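Long-range contacts in C-type diheme-containing protein (Kuenenia stuttgartiensis, PDB 6H5L), which probably transfers electrons through two c-type hemes within a reductase complex of an anammox bacterium: residues Leu116-Thr121 against Glu207-Thr212; Tyr49-Thr54 against Tyr184-Thr189. All coordinates share one frame; numbering follows the deposited sequence.

Contact 1: Leu116-Thr121 against Glu207-Thr212; sequences LPLRPT and ERWYLT. With HEC (heme c), chain K.
With CG of Trp209 set anti to its carbonyl carbon (chi1 -74°), the indole leaves helix 205-217 and stands against the loop at Pro117; the same choice at Tyr210 (chi1 -56°) brings CE1 of its ring round to Leu118, although its CA-CB bond starts out away from the loop. Pro117 lies over one face of the indole. Its CA sits 3.6 Å from the centroid of the Trp209 six-membered ring and 14° off the ring normal, a well-formed CH-pi contact, and Pro117 CB rests 3.5 Å from Trp209 CH2. The backbone N of Leu118 lies over the same face, toward the rim. Farther along the loop, the CD2 methyl of Leu118 fills the angle between the two aromatic residues, 4.0 Å from Trp209 CB and equally far from Tyr210 CE1. Tyr184 of helix 180-189 also stacks with the Trp209 ring, while Tyr66 and Arg67 of the second subunit, another copy of this protein, pack on Leu116 and Pro117. Leu211 turns to the heme, and its CD2 reaches the CMB methyl of heme c in chain K at 3.6 Å. Between the loop that leads into helix 122-135 and helix 205-217 the chemistry is therefore apolar and CH-pi, made of contacts with little directional demand.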
loop_
_atom_site.group_PDB
_atom_site.type_symbol
_atom_site.label_atom_id
_atom_site.label_comp_id
_atom_site.label_asym_id
_atom_site.label_seq_id
_atom_site.Cartn_x
_atom_site.Cartn_y
_atom_site.Cartn_z
ATOM N N LEU B 116 10.231 -13.744 -47.060
ATOM C CA LEU B 116 10.770 -12.745 -46.149
ATOM C C LEU B 116 9.786 -12.484 -45.023
ATOM O O LEU B 116 8.615 -12.183 -45.293
ATOM C CB LEU B 116 11.059 -11.447 -46.898
ATOM C CG LEU B 116 11.879 -11.609 -48.179
ATOM C CD1 LEU B 116 11.902 -10.308 -48.961
ATOM C CD2 LEU B 116 13.292 -12.071 -47.855
ATOM N N PRO B 117 10.205 -12.596 -43.763
ATOM C CA PRO B 117 9.288 -12.304 -42.654
ATOM C C PRO B 117 8.837 -10.850 -42.678
ATOM O O PRO B 117 9.653 -9.929 -42.759
ATOM C CB PRO B 117 10.125 -12.623 -41.407
ATOM C CG PRO B 117 11.547 -12.579 -41.869
ATOM C CD PRO B 117 11.524 -13.049 -43.289
ATOM N N LEU B 118 7.522 -10.652 -42.614
ATOM C CA LEU B 118 6.957 -9.312 -42.651
ATOM C C LEU B 118 7.246 -8.564 -41.354
ATOM O O LEU B 118 7.408 -9.161 -40.286
ATOM C CB LEU B 118 5.446 -9.369 -42.892
ATOM C CG LEU B 118 4.936 -9.215 -44.328
ATOM C CD1 LEU B 118 5.839 -9.950 -45.299
ATOM C CD2 LEU B 118 3.505 -9.724 -44.446
ATOM N N ARG B 119 7.301 -7.244 -41.459
ATOM C CA ARG B 119 7.597 -6.393 -40.313
ATOM C C ARG B 119 6.405 -6.348 -39.364
ATOM O O ARG B 119 5.311 -5.940 -39.778
ATOM C CB ARG B 119 7.954 -4.989 -40.794
ATOM C CG ARG B 119 8.116 -3.958 -39.694
ATOM C CD ARG B 119 9.561 -3.840 -39.235
ATOM N NE ARG B 119 9.802 -2.571 -38.553
ATOM C CZ ARG B 119 10.237 -1.469 -39.158
ATOM N NH1 ARG B 119 10.488 -1.479 -40.460
ATOM N NH2 ARG B 119 10.424 -0.357 -38.462
ATOM N N PRO B 120 6.558 -6.754 -38.106
ATOM C CA PRO B 120 5.430 -6.679 -37.170
ATOM C C PRO B 120 5.078 -5.241 -36.828
ATOM O O PRO B 120 5.952 -4.417 -36.546
ATOM C CB PRO B 120 5.939 -7.437 -35.939
ATOM C CG PRO B 120 7.429 -7.348 -36.028
ATOM C CD PRO B 120 7.752 -7.365 -37.495
ATOM N N THR B 121 3.780 -4.943 -36.865
ATOM C CA THR B 121 3.264 -3.618 -36.551
ATOM C C THR B 121 2.009 -3.774 -35.705
ATOM O O THR B 121 1.521 -4.883 -35.478
ATOM C CB THR B 121 2.936 -2.811 -37.816
ATOM O OG1 THR B 121 1.808 -3.397 -38.480
ATOM C CG2 THR B 121 4.119 -2.787 -38.773
ATOM N N GLU B 207 -1.162 -13.363 -44.654
ATOM C CA GLU B 207 -2.095 -13.533 -43.545
ATOM C C GLU B 207 -1.524 -14.430 -42.454
ATOM O O GLU B 207 -1.848 -14.250 -41.275
ATOM C CB GLU B 207 -3.424 -14.090 -44.054
ATOM C CG GLU B 207 -4.176 -13.141 -44.970
ATOM C CD GLU B 207 -5.463 -13.738 -45.498
ATOM O OE1 GLU B 207 -6.521 -13.532 -44.867
ATOM O OE2 GLU B 207 -5.412 -14.422 -46.541
ATOM N N ARG B 208 -0.679 -15.395 -42.818
ATOM C CA ARG B 208 -0.045 -16.235 -41.811
ATOM C C ARG B 208 1.089 -15.518 -41.090
ATOM O O ARG B 208 1.429 -15.901 -39.966
ATOM C CB ARG B 208 0.464 -17.531 -42.444
ATOM C CG ARG B 208 -0.656 -18.436 -42.941
ATOM C CD ARG B 208 -0.142 -19.806 -43.350
ATOM N NE ARG B 208 0.895 -19.716 -44.372
ATOM C CZ ARG B 208 0.653 -19.580 -45.672
ATOM N NH1 ARG B 208 -0.596 -19.515 -46.114
ATOM N NH2 ARG B 208 1.659 -19.506 -46.529
ATOM N N TRP B 209 1.679 -14.490 -41.705
ATOM C CA TRP B 209 2.587 -13.624 -40.961
ATOM C C TRP B 209 1.814 -12.718 -40.011
ATOM O O TRP B 209 2.266 -12.460 -38.889
ATOM C CB TRP B 209 3.447 -12.796 -41.916
ATOM C CG TRP B 209 4.535 -13.582 -42.587
ATOM C CD1 TRP B 209 4.619 -13.900 -43.911
ATOM C CD2 TRP B 209 5.694 -14.153 -41.964
ATOM N NE1 TRP B 209 5.757 -14.631 -44.152
ATOM C CE2 TRP B 209 6.434 -14.801 -42.974
ATOM C CE3 TRP B 209 6.177 -14.179 -40.652
ATOM C CZ2 TRP B 209 7.629 -15.467 -42.714
ATOM C CZ3 TRP B 209 7.365 -14.841 -40.395
ATOM C CH2 TRP B 209 8.077 -15.477 -41.420
ATOM N N TYR B 210 0.654 -12.216 -40.446
ATOM C CA TYR B 210 -0.239 -11.507 -39.532
ATOM C C TYR B 210 -0.591 -12.387 -38.341
ATOM O O TYR B 210 -0.503 -11.960 -37.184
ATOM C CB TYR B 210 -1.523 -11.077 -40.248
ATOM C CG TYR B 210 -1.360 -10.235 -41.497
ATOM C CD1 TYR B 210 -0.192 -9.523 -41.746
ATOM C CD2 TYR B 210 -2.392 -10.145 -42.424
ATOM C CE1 TYR B 210 -0.057 -8.755 -42.891
ATOM C CE2 TYR B 210 -2.265 -9.382 -43.566
ATOM C CZ TYR B 210 -1.097 -8.689 -43.795
ATOM O OH TYR B 210 -0.968 -7.926 -44.934
ATOM N N LEU B 211 -1.001 -13.626 -38.619
ATOM C CA LEU B 211 -1.361 -14.558 -37.555
ATOM C C LEU B 211 -0.166 -14.865 -36.664
ATOM O O LEU B 211 -0.298 -14.933 -35.437
ATOM C CB LEU B 211 -1.921 -15.841 -38.165
ATOM C CG LEU B 211 -2.369 -16.960 -37.229
ATOM C CD1 LEU B 211 -3.546 -16.511 -36.379
ATOM C CD2 LEU B 211 -2.728 -18.195 -38.040
ATOM N N THR B 212 1.011 -15.059 -37.264
ATOM C CA THR B 212 2.215 -15.299 -36.475
ATOM C C THR B 212 2.497 -14.134 -35.535
ATOM O O THR B 212 2.826 -14.340 -34.361
ATOM C CB THR B 212 3.411 -15.539 -37.398
ATOM O OG1 THR B 212 3.226 -16.765 -38.116
ATOM C CG2 THR B 212 4.699 -15.610 -36.602
HETATM FE FE HEC K . -3.253 -25.089 -32.687
HETATM C CHA HEC K . -0.288 -26.588 -31.820
HETATM C CHB HEC K . -1.603 -22.103 -33.103
HETATM C CHC HEC K . -6.128 -23.658 -33.902
HETATM C CHD HEC K . -5.041 -27.787 -31.583
HETATM N NA HEC K . -1.287 -24.472 -32.552
HETATM C C1A HEC K . -0.244 -25.232 -32.059
HETATM C C2A HEC K . 0.892 -24.353 -31.847
HETATM C C3A HEC K . 0.526 -23.114 -32.198
HETATM C C4A HEC K . -0.852 -23.164 -32.650
HETATM C CMA HEC K . 1.405 -21.844 -32.142
HETATM C CAA HEC K . 2.273 -24.784 -31.301
HETATM C CBA HEC K . 3.291 -24.864 -32.437
HETATM C CGA HEC K . 4.618 -25.325 -31.890
HETATM O O1A HEC K . 4.677 -25.694 -30.689
HETATM O O2A HEC K . 5.617 -25.328 -32.655
HETATM N NB HEC K . -3.795 -23.198 -33.306
HETATM C C1B HEC K . -2.906 -22.169 -33.551
HETATM C C2B HEC K . -3.574 -21.181 -34.371
HETATM C C3B HEC K . -4.829 -21.604 -34.594
HETATM C C4B HEC K . -4.989 -22.883 -33.927
HETATM C CMB HEC K . -2.918 -19.866 -34.852
HETATM C CAB HEC K . -5.941 -20.894 -35.401
HETATM C CBB HEC K . -5.560 -20.689 -36.884
HETATM N NC HEC K . -5.227 -25.603 -32.697
HETATM C C1C HEC K . -6.244 -24.905 -33.323
HETATM C C2C HEC K . -7.408 -25.767 -33.384
HETATM C C3C HEC K . -7.149 -26.846 -32.631
HETATM C C4C HEC K . -5.742 -26.807 -32.258
HETATM C CMC HEC K . -8.808 -25.296 -33.849
HETATM C CAC HEC K . -8.122 -28.012 -32.329
HETATM C CBC HEC K . -8.452 -28.792 -33.620
HETATM N ND HEC K . -2.739 -26.908 -31.814
HETATM C C1D HEC K . -3.666 -27.894 -31.481
HETATM C C2D HEC K . -2.946 -29.054 -31.005
HETATM C C3D HEC K . -1.458 -28.681 -31.079
HETATM C C4D HEC K . -1.429 -27.330 -31.592
HETATM C CMD HEC K . -3.549 -30.391 -30.525
HETATM C CAD HEC K . -0.246 -29.556 -30.690
HETATM C CBD HEC K . -0.016 -29.476 -29.183
HETATM C CGD HEC K . 1.070 -30.437 -28.773
HETATM O O1D HEC K . 1.761 -30.988 -29.670
HETATM O O2D HEC K . 1.244 -30.655 -27.546
#

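Contact 2: Tyr49-Thr54 against Tyr184-Thr189; sequences YKFRTT and YLRFTT. With HEC (heme c), chain L.
The loop Tyr49-Thr54 passes the last turns of helix 180-189, with CA atoms nearest at Phe51 and Arg186 (7.2 Å) and at Thr54 and Thr189 (6.0 Å). Arg186, bent at chi2 and chi3, folds its guanidinium back to the loop: NH2 gives a weak hydrogen bond to Arg52 O, 3.0 Å long and only 134° at the hydrogen, with the acceptor at the guanidinium edge. One face of this group meets Phe51 CD1, the two planes standing 71° apart, and Arg186 CD touches the edge of the Phe51 ring. Beside it a water accepts from Arg186 NE at 2.6 Å and from Arg52 N, and donates to Lys50 O and Thr189 OG1, joining both segments through four bonds. Thr189 OG1 itself donates to Leu185 O, while Thr189 CB packs 3.2 Å from Thr54 O. Arg52 NE donates to Tyr49 O at 2.6 Å, nearly straight (169°), with the acceptor close to the guanidinium plane, which fixes the rotation of the group; Thr189 O lies at another edge. Phe51 N bonds propionate O2A of heme c in chain L at 2.9 Å, and Lys50 N holds O1A. The contact lies deep in the chain where the two cytochrome domains meet: Asp64 of helix 62-71 takes Thr53 N from the loop side, and helix 205-217 packs against Tyr184 and Phe187 of helix 180-189.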
loop_
_atom_site.group_PDB
_atom_site.type_symbol
_atom_site.label_atom_id
_atom_site.label_comp_id
_atom_site.label_asym_id
_atom_site.label_seq_id
_atom_site.Cartn_x
_atom_site.Cartn_y
_atom_site.Cartn_z
ATOM N N TYR B 49 5.346 -36.904 -38.646
ATOM C CA TYR B 49 6.241 -36.022 -37.911
ATOM C C TYR B 49 5.583 -34.657 -37.757
ATOM O O TYR B 49 5.078 -34.093 -38.734
ATOM C CB TYR B 49 7.590 -35.893 -38.621
ATOM C CG TYR B 49 8.460 -37.130 -38.518
ATOM C CD1 TYR B 49 8.092 -38.318 -39.138
ATOM C CD2 TYR B 49 9.656 -37.107 -37.811
ATOM C CE1 TYR B 49 8.884 -39.447 -39.049
ATOM C CE2 TYR B 49 10.456 -38.232 -37.717
ATOM C CZ TYR B 49 10.065 -39.398 -38.339
ATOM O OH TYR B 49 10.854 -40.521 -38.250
ATOM N N LYS B 50 5.587 -34.135 -36.528
ATOM C CA LYS B 50 4.914 -32.867 -36.259
ATOM C C LYS B 50 5.608 -31.700 -36.949
ATOM O O LYS B 50 4.943 -30.762 -37.406
ATOM C CB LYS B 50 4.837 -32.611 -34.752
ATOM C CG LYS B 50 3.898 -33.511 -33.982
ATOM C CD LYS B 50 3.785 -33.032 -32.541
ATOM C CE LYS B 50 2.952 -33.965 -31.680
ATOM N NZ LYS B 50 2.898 -33.489 -30.269
ATOM N N PHE B 51 6.936 -31.733 -37.024
ATOM C CA PHE B 51 7.739 -30.555 -37.342
ATOM C C PHE B 51 8.520 -30.804 -38.628
ATOM O O PHE B 51 9.506 -31.550 -38.637
ATOM C CB PHE B 51 8.649 -30.225 -36.168
ATOM C CG PHE B 51 7.954 -30.313 -34.842
ATOM C CD1 PHE B 51 6.903 -29.463 -34.544
ATOM C CD2 PHE B 51 8.329 -31.262 -33.903
ATOM C CE1 PHE B 51 6.249 -29.543 -33.329
ATOM C CE2 PHE B 51 7.680 -31.346 -32.687
ATOM C CZ PHE B 51 6.639 -30.488 -32.402
ATOM N N ARG B 52 8.063 -30.183 -39.712
ATOM C CA ARG B 52 8.623 -30.365 -41.039
ATOM C C ARG B 52 8.783 -29.011 -41.717
ATOM O O ARG B 52 8.322 -27.976 -41.227
ATOM C CB ARG B 52 7.730 -31.267 -41.904
ATOM C CG ARG B 52 7.590 -32.698 -41.413
ATOM C CD ARG B 52 6.280 -33.316 -41.888
ATOM N NE ARG B 52 5.167 -32.892 -41.046
ATOM C CZ ARG B 52 4.329 -31.905 -41.344
ATOM N NH1 ARG B 52 4.456 -31.239 -42.483
ATOM N NH2 ARG B 52 3.356 -31.589 -40.502
ATOM N N THR B 53 9.459 -29.039 -42.862
ATOM C CA THR B 53 9.414 -27.956 -43.833
ATOM C C THR B 53 8.578 -28.335 -45.048
ATOM O O THR B 53 8.548 -27.588 -46.033
ATOM C CB THR B 53 10.830 -27.563 -44.260
ATOM O OG1 THR B 53 11.532 -28.727 -44.713
ATOM C CG2 THR B 53 11.583 -26.953 -43.091
ATOM N N THR B 54 7.897 -29.476 -44.995
ATOM C CA THR B 54 7.086 -30.025 -46.068
ATOM C C THR B 54 5.602 -29.833 -45.774
ATOM O O THR B 54 5.205 -29.673 -44.615
ATOM C CB THR B 54 7.396 -31.518 -46.244
ATOM O OG1 THR B 54 7.018 -32.225 -45.060
ATOM C CG2 THR B 54 8.884 -31.721 -46.495
ATOM N N TYR B 184 5.643 -19.427 -38.184
ATOM C CA TYR B 184 5.076 -19.313 -39.524
ATOM C C TYR B 184 5.130 -20.647 -40.257
ATOM O O TYR B 184 4.213 -20.984 -41.017
ATOM C CB TYR B 184 5.814 -18.233 -40.318
ATOM C CG TYR B 184 5.476 -18.210 -41.794
ATOM C CD1 TYR B 184 4.362 -17.525 -42.261
ATOM C CD2 TYR B 184 6.275 -18.871 -42.720
ATOM C CE1 TYR B 184 4.050 -17.501 -43.609
ATOM C CE2 TYR B 184 5.970 -18.855 -44.068
ATOM C CZ TYR B 184 4.858 -18.168 -44.506
ATOM O OH TYR B 184 4.549 -18.145 -45.847
ATOM N N LEU B 185 6.204 -21.415 -40.050
ATOM C CA LEU B 185 6.314 -22.724 -40.687
ATOM C C LEU B 185 5.206 -23.660 -40.224
ATOM O O LEU B 185 4.625 -24.392 -41.034
ATOM C CB LEU B 185 7.685 -23.335 -40.399
ATOM C CG LEU B 185 8.807 -23.016 -41.389
ATOM C CD1 LEU B 185 10.139 -23.524 -40.865
ATOM C CD2 LEU B 185 8.500 -23.623 -42.751
ATOM N N ARG B 186 4.902 -23.653 -38.922
ATOM C CA ARG B 186 3.860 -24.529 -38.395
ATOM C C ARG B 186 2.514 -24.242 -39.046
ATOM O O ARG B 186 1.776 -25.170 -39.401
ATOM C CB ARG B 186 3.761 -24.374 -36.877
ATOM C CG ARG B 186 5.063 -24.605 -36.122
ATOM C CD ARG B 186 5.499 -26.063 -36.142
ATOM N NE ARG B 186 6.284 -26.397 -37.326
ATOM C CZ ARG B 186 7.590 -26.177 -37.439
ATOM N NH1 ARG B 186 8.259 -25.616 -36.440
ATOM N NH2 ARG B 186 8.226 -26.515 -38.552
ATOM N N PHE B 187 2.176 -22.962 -39.215
ATOM C CA PHE B 187 0.908 -22.602 -39.838
ATOM C C PHE B 187 0.903 -22.893 -41.332
ATOM O O PHE B 187 -0.175 -23.057 -41.916
ATOM C CB PHE B 187 0.598 -21.122 -39.601
ATOM C CG PHE B 187 0.561 -20.728 -38.147
ATOM C CD1 PHE B 187 0.340 -21.672 -37.157
ATOM C CD2 PHE B 187 0.741 -19.407 -37.774
ATOM C CE1 PHE B 187 0.308 -21.306 -35.825
ATOM C CE2 PHE B 187 0.707 -19.035 -36.445
ATOM C CZ PHE B 187 0.492 -19.986 -35.469
ATOM N N THR B 188 2.077 -22.964 -41.959
ATOM C CA THR B 188 2.178 -23.239 -43.385
ATOM C C THR B 188 2.291 -24.726 -43.693
ATOM O O THR B 188 1.952 -25.145 -44.806
ATOM C CB THR B 188 3.386 -22.495 -43.972
ATOM O OG1 THR B 188 3.386 -21.143 -43.498
ATOM C CG2 THR B 188 3.329 -22.480 -45.495
ATOM N N THR B 189 2.730 -25.536 -42.732
ATOM C CA THR B 189 2.924 -26.963 -42.954
ATOM C C THR B 189 1.920 -27.845 -42.235
ATOM O O THR B 189 1.619 -28.935 -42.723
ATOM C CB THR B 189 4.333 -27.384 -42.520
ATOM O OG1 THR B 189 4.511 -27.089 -41.129
ATOM C CG2 THR B 189 5.381 -26.644 -43.329
HETATM FE FE HEC L . 12.760 -38.315 -28.994
HETATM C CHA HEC L . 9.970 -36.774 -30.252
HETATM C CHB HEC L . 14.166 -38.278 -32.148
HETATM C CHC HEC L . 15.561 -39.920 -27.788
HETATM C CHD HEC L . 11.344 -38.479 -25.862
HETATM N NA HEC L . 12.182 -37.650 -30.852
HETATM C C1A HEC L . 10.980 -37.045 -31.148
HETATM C C2A HEC L . 10.944 -36.725 -32.561
HETATM C C3A HEC L . 12.113 -37.149 -33.094
HETATM C C4A HEC L . 12.905 -37.731 -32.024
HETATM C CMA HEC L . 12.626 -37.077 -34.551
HETATM C CAA HEC L . 9.685 -36.039 -33.172
HETATM C CBA HEC L . 9.782 -35.399 -34.556
HETATM C CGA HEC L . 8.426 -34.862 -34.942
HETATM O O1A HEC L . 7.406 -35.327 -34.366
HETATM O O2A HEC L . 8.363 -33.972 -35.828
HETATM N NB HEC L . 14.523 -38.989 -29.817
HETATM C C1B HEC L . 14.914 -38.844 -31.134
HETATM C C2B HEC L . 16.255 -39.383 -31.261
HETATM C C3B HEC L . 16.635 -39.840 -30.062
HETATM C C4B HEC L . 15.556 -39.598 -29.129
HETATM C CMB HEC L . 17.075 -39.435 -32.568
HETATM C CAB HEC L . 17.984 -40.503 -29.694
HETATM C CBB HEC L . 19.134 -39.472 -29.746
HETATM N NC HEC L . 13.343 -39.063 -27.172
HETATM C C1C HEC L . 14.545 -39.682 -26.887
HETATM C C2C HEC L . 14.609 -39.905 -25.458
HETATM C C3C HEC L . 13.396 -39.635 -24.957
HETATM C C4C HEC L . 12.606 -39.016 -26.004
HETATM C CMC HEC L . 15.710 -40.738 -24.763
HETATM C CAC HEC L . 12.946 -39.797 -23.485
HETATM C CBC HEC L . 13.720 -38.815 -22.580
HETATM N ND HEC L . 10.941 -37.721 -28.182
HETATM C C1D HEC L . 10.577 -37.890 -26.847
HETATM C C2D HEC L . 9.253 -37.341 -26.658
HETATM C C3D HEC L . 8.829 -36.811 -28.034
HETATM C C4D HEC L . 9.938 -37.090 -28.913
HETATM C CMD HEC L . 8.441 -37.303 -25.346
HETATM C CAD HEC L . 7.504 -36.122 -28.419
HETATM C CBD HEC L . 7.557 -34.656 -28.011
HETATM C CGD HEC L . 6.246 -33.993 -28.337
HETATM O O1D HEC L . 5.810 -34.062 -29.515
HETATM O O2D HEC L . 5.641 -33.384 -27.417
HETATM O O HOH W 1 5.742 -28.438 -38.762
#

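How the contacts relate
Helices 180-189 and 205-217, consecutive in the chain, join the two contacts, whose centres lie 16 Å apart. Arg208 makes the polar link: its NE lies 3.0 Å from Thr188 OG1 and its NH2 3.3 Å from Tyr184 OH, both probable hydrogen bonds. Packing runs alongside, with Trp209 NE1 3.4 Å from Tyr184 CE1. The segments alternate along the chain: both loops, 49-54 and 116-121, come earlier, and each meets one of the two later helices. Contact 1 meets the heme of chain K through Leu211; contact 2 grips the chain L propionates and also reaches the second heme through Lys50 NZ, consistent with a place between the two electron carriers.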